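Uncharacterized protein (Sinorhizobium meliloti, PDB 3U5R) is of unknown function but belongs to the AhpC/TSA family of thioredoxin-fold proteins, and so may have an antioxidant or oxidoreductase role. Local coordinates at residues Arg37-Val42 against Ala136-Ala141; Leu63-Ser68 against Pro145-Tyr150; Val96-Asn101 against Leu128-Gln133; Asn30-Gly35 against Arg154-His159. All coordinates share one frame; numbering follows the deposited sequence.

Interaction 1: residues Arg37-Val42 against Ala136-Ala141; sequences RAADFV and AKAYGA
Ala39 and Tyr139 are the residues whose backbones come nearest, CA to CA 6.4 Å, where the irregular run Arg37-Val42 passes the last turn of helix 134-139. Tyr139 bridges the gap. Its CG lies anti to the carbonyl carbon and beside the backbone N (chi1 -87°), which sends the ring out from the helix toward the loop. There its OH donates to Ala39 O at 2.6 Å, in the carbonyl plane and on a lone pair, with a C=O...O angle of 141°. Three side chains gather round this end of the tyrosine. Ala38 CB stands 3.7 Å from Tyr139 OH, and Ala39 CB lies 3.7 Å from Tyr139 CE1. Phe41 turns the edge of its ring to the hydroxyl, which sits near the ring plane, 3.9 Å from Phe41 CE2. The Phe41 ring is placed there by a chi1 of 49°, which wedges CG between its own backbone N and carbonyl carbon. Nearer the surface, the methyl groups of Ala39 and Ala138 meet, CB to CB at 3.9 Å. Just beyond Tyr139 the helix ends in a Schellman motif: Gly140, with positive phi, is the C-prime residue, and Ala141 N bonds back to Ala136 O at 3.0 Å. Val64 and Tyr150 of the central sheet also touch the Tyr139 side chain, so the ring is held between sheet and loop. The one hydrogen bond across the contact thus ties the loop to the helix end at this point, pairing a buried hydroxyl with a main-chain carbonyl amid apolar groups.

Interaction 2: residues Leu63-Ser68 against Pro145-Tyr150; sequences LVAFIS and PDFFLY
Leu63, Phe66 and Phe148 bury much of the surface where strand 61-66 runs antiparallel to strand 146-150. Leu63 has CG anti to the backbone N (chi1 177°), and this brings CD1 across to the neighbouring strand, 3.4 Å from Phe148 O and 4.0 Å from Phe147 CB. On the other side of the sheet the rings of Phe66 and Phe148 meet obliquely, their planes at 74° and Phe66 CD2 3.8 Å from Phe148 CE1. Each also turns an edge to a main-chain oxygen of the partner strand, Phe66 to Asp146 O and Phe148 to Val64 O. These strands lie within the mixed five-stranded sheet of the thioredoxin fold, where strand 61-66 is central and pairs on its other edge, in parallel, with strand 93-99. Val64 and Phe148 form one hydrogen-bonded pair: Val64 N donates to Phe148 O at 2.9 Å, nearly straight at 173°. Phe66 and Asp146 form the next, Phe66 N reaching Asp146 O at 2.9 Å. Between them the non-hydrogen-bonded pair sets Ala65 CB 3.8 Å from Phe147 CD1 on the face Leu63 shares. With an alanine in place of Phe66, Phe148 CE1 would probably lose its aromatic neighbour and a gap would open beside Ile98 and Ala141, which the Phe66 ring also touches. Beyond the last pair, Pro145, which follows a cis peptide bond, brings its CA to 3.1 Å from Phe66 O in a CA-H...O contact.

Interaction 3: residues Val96-Asn101 against Leu128-Gln133; sequences VAINSN and LKDASQ
Asn99 OD1 takes two donors: Lys129 NZ at 3.0 Å, well above the plane of the amide, and Asn101 N, which closes an Asx turn. The lysine reaches it because its chain bends at chi2 (77°) and then runs extended over Asn99 O. The same ammonium group gives a 2.7 Å bond to Asn101 O, in the carbonyl plane on a lone pair, and another to Glu109 O. A methionine in place of Lys129 would probably leave Asn101 O and Glu109 O without this common donor, and Asn99 OD1 with one donor fewer. Asn99 ND2 is bound by Glu109 OE1 and Tyr127 OH.

Beneath this cluster strands 93-99 and 127-129 pair in parallel, the two strands of a beta-alpha-beta unit crossing over through helix 111-121. Leu128 N bonds to Ala97 O at 2.8 Å and Asn99 N to Leu128 O at 2.9 Å, while Leu128 CD1 packs 3.7 Å from Val96 CG2. Asp130 N carries the ladder on to Asn99 O at 3.0 Å. Past the strand ends, Ser100 OG donates to the anti lone pair of Asp130 OD2 at 2.8 Å; that oxygen also accepts from Ala136 N. Gln133 NE2 points nearly straight down the C=O of Ser100, at 2.7 Å. Side-chain bonds thus join the main-chain ladder past the strand ends, and the ammonium charge, buried among oxygens, is probably stabilised by their dipoles.

Interaction 4: residues Asn30-Gly35 against Arg154-His159; sequences NSITLG and RRLVYH
Leu156 and His159 turn their side chains toward the loop Asn30-Gly35, which runs roughly antiparallel to them, the end-to-end directions lying 151° apart. A chi1 of -177° swings the Leu156 branch away from its own N, and its CD2 meets Ile32 CG2 at 3.7 Å, where the two side chains cross at about a right angle. Ile32 divides its branches between two partners: CG2 goes to the leucine, while CG1, set beside the backbone N by a chi1 of -56°, lies 3.6 Å from His159 NE2 in an oblique approach to the imidazole. Leu34 extends alongside the strand with CD2 4.1 Å from Leu156 CG and also close to the main chain of Val157. The strand, 156-160, is an outermost one of the five-stranded sheet, and a classic beta bulge, in which Val157 and Tyr158 both face Leu149, adds an extra residue to it. Leu156 lies just before the bulge, and its carbonyl accepts from Gly35 N at 2.8 Å, in plane on a lone pair. At Gly35 the backbone angles would jam a CB against the preceding carbonyl, so a residue without a side chain suits this turn of the loop. The His159 ring turns an edge to Asn30 O, 3.1 Å from NE2; its ND1 is bound to Phe147 O, and its ring stacks with that of Phe148. At the other end Arg155, its NE bonded to Glu153 O, has its CB 3.6 Å from Gly35 O, and a water at the guanidinium edge, in its plane, links Arg155 NH1 to that same oxygen.

Interactions 2, 3 and 4 all reach one five-stranded sheet. Strand 61-66 of interaction 2 bonds to strand 93-99 of interaction 3, Leu63 O to Val96 N 2.7 Å, and strand 146-150 bonds to strand 156-160 of interaction 4, Leu149 O to Val157 N 2.8 Å. Interactions 3 and 4 lie at the sheet's two edges, centres about 19 Å apart, and do not touch. Interaction 1 packs against the sheet and meets all three: Ala136 CA lies 3.4 Å from Phe66 CE1, Ala136 N is 2.9 Å from Asp130 OD2, and Gly140 O is 3.0 Å from Asn30 ND2. The centre of interaction 2 lies about 2 Å from the centre of the chain.

Interaction 1: residues Arg37-Val42 against Ala136-Ala141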
# COMPACT_ATOMS: atom_id res chain seq x y z
N ARG A 37 6.82 -9.74 -10.92
CA ARG A 37 7.00 -8.33 -11.36
C ARG A 37 5.81 -7.43 -10.94
O ARG A 37 4.68 -7.89 -10.90
CB ARG A 37 7.06 -8.30 -12.88
CG ARG A 37 8.40 -8.66 -13.39
CD ARG A 37 8.76 -7.61 -14.45
NE ARG A 37 9.18 -6.34 -13.83
CZ ARG A 37 10.28 -5.69 -14.20
NH1 ARG A 37 11.08 -6.20 -15.17
NH2 ARG A 37 10.61 -4.54 -13.62
N ALA A 38 6.09 -6.18 -10.60
CA ALA A 38 5.07 -5.18 -10.30
C ALA A 38 4.31 -4.91 -11.61
O ALA A 38 4.93 -4.69 -12.65
CB ALA A 38 5.79 -3.90 -9.87
N ALA A 39 2.99 -4.97 -11.58
CA ALA A 39 2.22 -4.75 -12.78
C ALA A 39 2.17 -3.23 -13.00
O ALA A 39 2.15 -2.44 -12.03
CB ALA A 39 0.81 -5.27 -12.57
N ASP A 40 2.14 -2.83 -14.27
CA ASP A 40 2.12 -1.43 -14.60
C ASP A 40 0.69 -0.90 -14.43
O ASP A 40 -0.27 -1.68 -14.39
CB ASP A 40 2.66 -1.12 -15.99
CG ASP A 40 3.27 0.35 -16.07
OD1 ASP A 40 3.04 1.24 -15.19
OD2 ASP A 40 4.01 0.60 -17.03
N PHE A 41 0.54 0.41 -14.24
CA PHE A 41 -0.82 0.95 -14.09
C PHE A 41 -0.77 2.38 -14.59
O PHE A 41 0.32 2.93 -14.81
CB PHE A 41 -1.23 0.97 -12.59
CG PHE A 41 -0.16 1.61 -11.68
CD1 PHE A 41 -0.08 2.99 -11.53
CD2 PHE A 41 0.76 0.82 -11.00
CE1 PHE A 41 0.90 3.57 -10.69
CE2 PHE A 41 1.77 1.38 -10.20
CZ PHE A 41 1.83 2.78 -10.05
N VAL A 42 -1.93 3.00 -14.73
CA VAL A 42 -2.02 4.45 -14.89
C VAL A 42 -3.20 4.85 -14.01
O VAL A 42 -4.30 4.34 -14.19
CB VAL A 42 -2.22 4.83 -16.37
CG1 VAL A 42 -3.32 3.97 -16.99
CG2 VAL A 42 -2.54 6.30 -16.50
N ALA A 136 -6.01 -3.39 -8.64
CA ALA A 136 -6.12 -4.31 -7.52
C ALA A 136 -6.11 -5.78 -8.05
O ALA A 136 -5.46 -6.66 -7.49
CB ALA A 136 -7.43 -4.01 -6.72
N LYS A 137 -6.86 -6.02 -9.13
CA LYS A 137 -6.89 -7.39 -9.70
C LYS A 137 -5.57 -7.85 -10.29
O LYS A 137 -5.16 -9.01 -10.05
CB LYS A 137 -7.97 -7.49 -10.79
CG LYS A 137 -9.39 -7.41 -10.33
CD LYS A 137 -10.31 -7.83 -11.57
CE LYS A 137 -11.60 -7.04 -11.67
NZ LYS A 137 -12.21 -7.18 -13.06
N ALA A 138 -4.84 -6.95 -10.98
CA ALA A 138 -3.51 -7.33 -11.53
C ALA A 138 -2.47 -7.61 -10.43
O ALA A 138 -1.62 -8.45 -10.64
CB ALA A 138 -2.95 -6.23 -12.54
N TYR A 139 -2.52 -6.89 -9.29
CA TYR A 139 -1.55 -7.13 -8.19
C TYR A 139 -1.97 -8.33 -7.36
O TYR A 139 -1.12 -8.93 -6.68
CB TYR A 139 -1.44 -5.85 -7.28
CG TYR A 139 -0.41 -4.88 -7.82
CD1 TYR A 139 -0.65 -4.16 -8.95
CD2 TYR A 139 0.86 -4.78 -7.25
CE1 TYR A 139 0.27 -3.32 -9.48
CE2 TYR A 139 1.82 -3.91 -7.82
CZ TYR A 139 1.51 -3.22 -8.90
OH TYR A 139 2.45 -2.40 -9.48
N GLY A 140 -3.25 -8.70 -7.49
CA GLY A 140 -3.85 -9.73 -6.66
C GLY A 140 -3.98 -9.27 -5.20
O GLY A 140 -3.79 -10.09 -4.28
N ALA A 141 -4.32 -7.99 -5.00
CA ALA A 141 -4.76 -7.47 -3.71
C ALA A 141 -6.10 -8.09 -3.28
O ALA A 141 -7.02 -8.28 -4.11
CB ALA A 141 -4.87 -5.90 -3.73

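Interaction 2: residues Leu63-Ser68 against Pro145-Tyr150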
# COMPACT_ATOMS: atom_id res chain seq x y z
N LEU A 63 7.05 0.73 -2.74
CA LEU A 63 5.97 0.12 -2.01
C LEU A 63 4.62 0.47 -2.70
O LEU A 63 4.32 1.66 -2.89
CB LEU A 63 5.96 0.59 -0.55
CG LEU A 63 4.81 0.07 0.32
CD1 LEU A 63 4.87 -1.44 0.44
CD2 LEU A 63 4.84 0.73 1.69
N VAL A 64 3.80 -0.55 -3.01
CA VAL A 64 2.49 -0.33 -3.55
C VAL A 64 1.55 -0.80 -2.45
O VAL A 64 1.64 -1.97 -2.02
CB VAL A 64 2.23 -1.11 -4.83
CG1 VAL A 64 0.76 -0.83 -5.34
CG2 VAL A 64 3.26 -0.73 -5.91
N ALA A 65 0.64 0.08 -1.98
CA ALA A 65 -0.16 -0.22 -0.81
C ALA A 65 -1.59 -0.04 -1.10
O ALA A 65 -1.99 1.09 -1.50
CB ALA A 65 0.28 0.76 0.41
N PHE A 66 -2.39 -1.09 -1.00
CA PHE A 66 -3.83 -0.93 -1.22
C PHE A 66 -4.49 -0.61 0.12
O PHE A 66 -4.45 -1.41 1.04
CB PHE A 66 -4.44 -2.20 -1.84
CG PHE A 66 -3.93 -2.46 -3.22
CD1 PHE A 66 -4.66 -2.05 -4.33
CD2 PHE A 66 -2.68 -3.00 -3.40
CE1 PHE A 66 -4.16 -2.23 -5.61
CE2 PHE A 66 -2.15 -3.18 -4.70
CZ PHE A 66 -2.91 -2.82 -5.79
N ILE A 67 -5.06 0.58 0.23
CA ILE A 67 -5.64 0.99 1.49
C ILE A 67 -7.09 1.50 1.28
O ILE A 67 -7.66 1.32 0.22
CB ILE A 67 -4.74 2.06 2.19
CG1 ILE A 67 -4.56 3.31 1.32
CG2 ILE A 67 -3.40 1.50 2.49
CD1 ILE A 67 -3.86 4.40 2.13
N SER A 68 -7.64 2.16 2.29
CA SER A 68 -9.02 2.53 2.32
C SER A 68 -9.09 3.79 3.26
O SER A 68 -8.16 4.04 4.05
CB SER A 68 -9.85 1.36 2.92
OG SER A 68 -11.03 1.84 3.58
N PRO A 145 -5.22 -3.06 4.79
CA PRO A 145 -4.15 -2.66 3.91
C PRO A 145 -3.50 -3.91 3.33
O PRO A 145 -3.43 -4.94 4.01
CB PRO A 145 -3.16 -2.04 4.85
CG PRO A 145 -3.31 -2.85 6.18
CD PRO A 145 -4.78 -3.23 6.19
N ASP A 146 -2.99 -3.81 2.09
CA ASP A 146 -2.24 -4.93 1.46
C ASP A 146 -0.95 -4.34 0.91
O ASP A 146 -1.01 -3.45 0.05
CB ASP A 146 -3.08 -5.52 0.30
CG ASP A 146 -2.80 -7.01 0.08
OD1 ASP A 146 -1.71 -7.47 0.50
OD2 ASP A 146 -3.69 -7.68 -0.46
N PHE A 147 0.20 -4.71 1.47
CA PHE A 147 1.46 -4.09 1.11
C PHE A 147 2.33 -4.96 0.21
O PHE A 147 2.59 -6.13 0.55
CB PHE A 147 2.28 -3.83 2.39
CG PHE A 147 1.59 -2.88 3.37
CD1 PHE A 147 1.68 -1.49 3.17
CD2 PHE A 147 0.92 -3.36 4.51
CE1 PHE A 147 1.08 -0.59 4.07
CE2 PHE A 147 0.31 -2.45 5.42
CZ PHE A 147 0.39 -1.06 5.18
N PHE A 148 2.83 -4.39 -0.90
CA PHE A 148 3.69 -5.14 -1.82
C PHE A 148 4.97 -4.32 -1.98
O PHE A 148 4.91 -3.20 -2.51
CB PHE A 148 3.02 -5.26 -3.21
CG PHE A 148 1.69 -6.03 -3.27
CD1 PHE A 148 0.48 -5.49 -2.82
CD2 PHE A 148 1.64 -7.31 -3.87
CE1 PHE A 148 -0.70 -6.21 -2.88
CE2 PHE A 148 0.46 -8.01 -4.00
CZ PHE A 148 -0.74 -7.49 -3.51
N LEU A 149 6.14 -4.83 -1.54
CA LEU A 149 7.36 -4.11 -1.69
C LEU A 149 8.19 -4.74 -2.84
O LEU A 149 8.41 -5.97 -2.82
CB LEU A 149 8.22 -4.20 -0.39
CG LEU A 149 9.54 -3.40 -0.37
CD1 LEU A 149 9.27 -1.85 -0.43
CD2 LEU A 149 10.26 -3.76 0.86
N TYR A 150 8.69 -3.87 -3.74
CA TYR A 150 9.53 -4.24 -4.88
C TYR A 150 10.93 -3.66 -4.77
O TYR A 150 11.12 -2.55 -4.24
CB TYR A 150 8.90 -3.74 -6.17
CG TYR A 150 7.54 -4.35 -6.33
CD1 TYR A 150 7.39 -5.61 -6.92
CD2 TYR A 150 6.39 -3.68 -5.84
CE1 TYR A 150 6.13 -6.19 -7.07
CE2 TYR A 150 5.10 -4.29 -5.91
CZ TYR A 150 5.00 -5.54 -6.54
OH TYR A 150 3.77 -6.16 -6.62

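Interaction 3: residues Val96-Asn101 against Leu128-Gln133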
# COMPACT_ATOMS: atom_id res chain seq x y z
N VAL A 96 3.44 4.24 -3.15
CA VAL A 96 2.21 4.61 -3.87
C VAL A 96 1.10 3.93 -3.19
O VAL A 96 1.14 2.68 -3.11
CB VAL A 96 2.26 4.21 -5.36
CG1 VAL A 96 2.73 2.77 -5.51
CG2 VAL A 96 0.89 4.40 -6.00
N ALA A 97 0.07 4.69 -2.78
CA ALA A 97 -1.12 4.09 -2.22
C ALA A 97 -2.29 4.10 -3.17
O ALA A 97 -2.44 5.05 -3.92
CB ALA A 97 -1.53 4.85 -0.90
N ILE A 98 -3.16 3.10 -3.10
CA ILE A 98 -4.23 2.94 -4.09
C ILE A 98 -5.53 2.57 -3.33
O ILE A 98 -5.52 1.70 -2.48
CB ILE A 98 -3.91 1.82 -5.12
CG1 ILE A 98 -2.68 2.21 -5.95
CG2 ILE A 98 -5.14 1.59 -6.07
CD1 ILE A 98 -2.09 1.01 -6.78
N ASN A 99 -6.60 3.26 -3.63
CA ASN A 99 -7.88 2.93 -3.03
C ASN A 99 -8.68 2.30 -4.16
O ASN A 99 -9.08 3.03 -5.11
CB ASN A 99 -8.55 4.21 -2.54
CG ASN A 99 -9.82 3.95 -1.83
OD1 ASN A 99 -10.67 3.16 -2.30
ND2 ASN A 99 -9.96 4.57 -0.65
N SER A 100 -8.90 0.99 -4.11
CA SER A 100 -9.67 0.31 -5.17
C SER A 100 -11.10 0.01 -4.77
O SER A 100 -11.79 -0.67 -5.52
CB SER A 100 -9.07 -1.04 -5.55
OG SER A 100 -7.72 -0.84 -5.83
N ASN A 101 -11.54 0.54 -3.63
CA ASN A 101 -12.84 0.19 -3.13
C ASN A 101 -14.00 0.87 -3.94
O ASN A 101 -13.91 2.04 -4.34
CB ASN A 101 -12.95 0.53 -1.65
CG ASN A 101 -12.27 -0.50 -0.74
OD1 ASN A 101 -12.23 -0.31 0.47
ND2 ASN A 101 -11.76 -1.57 -1.29
N LEU A 128 -3.93 7.25 -4.81
CA LEU A 128 -4.62 7.26 -6.09
C LEU A 128 -5.88 6.47 -6.06
O LEU A 128 -6.00 5.52 -5.29
CB LEU A 128 -3.69 6.59 -7.10
CG LEU A 128 -2.29 7.22 -7.07
CD1 LEU A 128 -1.39 6.52 -8.08
CD2 LEU A 128 -2.35 8.79 -7.37
N LYS A 129 -6.81 6.79 -6.95
CA LYS A 129 -8.05 5.99 -7.04
C LYS A 129 -7.99 4.95 -8.17
O LYS A 129 -7.73 5.35 -9.32
CB LYS A 129 -9.24 6.88 -7.28
CG LYS A 129 -10.57 6.08 -7.33
CD LYS A 129 -10.99 5.71 -5.93
CE LYS A 129 -12.11 4.65 -6.05
NZ LYS A 129 -12.25 4.14 -4.65
N ASP A 130 -8.28 3.66 -7.88
CA ASP A 130 -8.35 2.57 -8.93
C ASP A 130 -9.84 2.24 -9.20
O ASP A 130 -10.34 1.23 -8.71
CB ASP A 130 -7.51 1.36 -8.45
CG ASP A 130 -7.71 0.06 -9.23
OD1 ASP A 130 -7.90 0.08 -10.45
OD2 ASP A 130 -7.62 -1.03 -8.59
N ALA A 131 -10.53 3.13 -9.94
CA ALA A 131 -12.00 3.07 -10.11
C ALA A 131 -12.48 1.80 -10.77
O ALA A 131 -13.48 1.27 -10.34
CB ALA A 131 -12.58 4.35 -10.92
N SER A 132 -11.78 1.31 -11.79
CA SER A 132 -12.17 0.07 -12.47
C SER A 132 -11.78 -1.22 -11.72
O SER A 132 -12.25 -2.31 -12.06
CB SER A 132 -11.56 0.03 -13.90
OG SER A 132 -10.19 -0.33 -13.82
N GLN A 133 -10.92 -1.06 -10.69
CA GLN A 133 -10.34 -2.18 -9.89
C GLN A 133 -9.46 -3.07 -10.71
O GLN A 133 -9.05 -4.11 -10.22
CB GLN A 133 -11.42 -3.01 -9.13
CG GLN A 133 -12.52 -2.06 -8.59
CD GLN A 133 -13.54 -2.76 -7.72
OE1 GLN A 133 -14.17 -3.70 -8.18
NE2 GLN A 133 -13.69 -2.32 -6.46
O HOH W 1 -13.60 1.31 -7.47

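Interaction 4: residues Asn30-Gly35 against Arg154-His159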
# COMPACT_ATOMS: atom_id res chain seq x y z
N ASN A 30 -3.52 -12.42 -0.09
CA ASN A 30 -3.17 -13.62 -0.85
C ASN A 30 -1.71 -14.07 -0.73
O ASN A 30 -0.84 -13.26 -0.40
CB ASN A 30 -3.51 -13.42 -2.33
CG ASN A 30 -5.03 -13.35 -2.59
OD1 ASN A 30 -5.81 -14.06 -1.93
ND2 ASN A 30 -5.45 -12.55 -3.58
N SER A 31 -1.44 -15.36 -1.01
CA SER A 31 -0.07 -15.89 -1.18
C SER A 31 0.40 -15.61 -2.57
O SER A 31 0.06 -16.32 -3.53
CB SER A 31 0.02 -17.39 -1.01
OG SER A 31 -0.62 -17.70 0.20
N ILE A 32 1.17 -14.58 -2.70
CA ILE A 32 1.63 -14.17 -3.99
C ILE A 32 3.07 -14.58 -4.00
O ILE A 32 3.81 -14.35 -3.02
CB ILE A 32 1.53 -12.63 -4.15
CG1 ILE A 32 0.08 -12.14 -3.87
CG2 ILE A 32 2.07 -12.20 -5.51
CD1 ILE A 32 -0.87 -12.26 -5.09
N THR A 33 3.50 -15.16 -5.10
CA THR A 33 4.84 -15.70 -5.15
C THR A 33 5.88 -14.59 -5.14
O THR A 33 5.79 -13.68 -5.96
CB THR A 33 4.94 -16.58 -6.44
OG1 THR A 33 4.02 -17.66 -6.20
CG2 THR A 33 6.37 -17.14 -6.56
N LEU A 34 6.87 -14.67 -4.25
CA LEU A 34 7.96 -13.69 -4.31
C LEU A 34 8.69 -13.71 -5.67
O LEU A 34 8.90 -14.81 -6.25
CB LEU A 34 8.98 -13.88 -3.15
CG LEU A 34 8.40 -13.67 -1.75
CD1 LEU A 34 9.52 -13.90 -0.65
CD2 LEU A 34 7.75 -12.24 -1.66
N GLY A 35 9.09 -12.52 -6.16
CA GLY A 35 9.74 -12.39 -7.44
C GLY A 35 8.82 -11.87 -8.51
O GLY A 35 9.28 -11.40 -9.55
N ARG A 154 12.05 -4.18 -9.70
CA ARG A 154 10.62 -4.28 -9.56
C ARG A 154 10.18 -5.70 -9.47
O ARG A 154 9.20 -6.08 -10.06
CB ARG A 154 9.88 -3.48 -10.62
CG ARG A 154 10.22 -1.95 -10.53
CD ARG A 154 9.87 -1.35 -9.14
NE ARG A 154 10.10 0.10 -9.15
CZ ARG A 154 11.05 0.75 -8.47
NH1 ARG A 154 11.86 0.13 -7.59
NH2 ARG A 154 11.11 2.09 -8.61
N ARG A 155 10.93 -6.51 -8.71
CA ARG A 155 10.48 -7.84 -8.38
C ARG A 155 9.98 -7.85 -6.93
O ARG A 155 10.63 -7.23 -6.06
CB ARG A 155 11.62 -8.85 -8.50
CG ARG A 155 12.42 -8.71 -9.80
CD ARG A 155 11.50 -8.77 -11.08
NE ARG A 155 12.28 -8.37 -12.28
CZ ARG A 155 12.90 -9.21 -13.16
NH1 ARG A 155 12.81 -10.57 -13.06
NH2 ARG A 155 13.62 -8.68 -14.18
N LEU A 156 8.92 -8.61 -6.67
CA LEU A 156 8.31 -8.58 -5.31
C LEU A 156 9.22 -9.21 -4.27
O LEU A 156 9.63 -10.38 -4.42
CB LEU A 156 6.97 -9.30 -5.31
CG LEU A 156 6.14 -9.32 -3.99
CD1 LEU A 156 5.60 -7.93 -3.65
CD2 LEU A 156 4.95 -10.31 -4.15
N VAL A 157 9.57 -8.47 -3.22
CA VAL A 157 10.45 -8.98 -2.18
C VAL A 157 9.81 -9.09 -0.85
O VAL A 157 10.31 -9.83 0.01
CB VAL A 157 11.74 -8.16 -2.01
CG1 VAL A 157 12.73 -8.38 -3.24
CG2 VAL A 157 11.44 -6.58 -1.86
N TYR A 158 8.72 -8.34 -0.62
CA TYR A 158 8.02 -8.51 0.65
C TYR A 158 6.55 -8.28 0.39
O TYR A 158 6.19 -7.35 -0.34
CB TYR A 158 8.54 -7.53 1.74
CG TYR A 158 7.75 -7.59 3.06
CD1 TYR A 158 8.15 -8.46 4.08
CD2 TYR A 158 6.60 -6.82 3.28
CE1 TYR A 158 7.44 -8.55 5.32
CE2 TYR A 158 5.86 -6.88 4.53
CZ TYR A 158 6.29 -7.74 5.51
OH TYR A 158 5.64 -7.87 6.68
N HIS A 159 5.72 -9.16 0.96
CA HIS A 159 4.29 -9.10 0.82
C HIS A 159 3.73 -9.51 2.16
O HIS A 159 3.83 -10.65 2.58
CB HIS A 159 3.76 -9.97 -0.36
CG HIS A 159 2.28 -9.95 -0.50
ND1 HIS A 159 1.54 -8.79 -0.37
CD2 HIS A 159 1.38 -10.95 -0.69
CE1 HIS A 159 0.26 -9.07 -0.52
NE2 HIS A 159 0.14 -10.37 -0.72
O HOH W 2 -3.09 -10.15 -1.47
O HOH W 3 11.94 -12.41 -10.84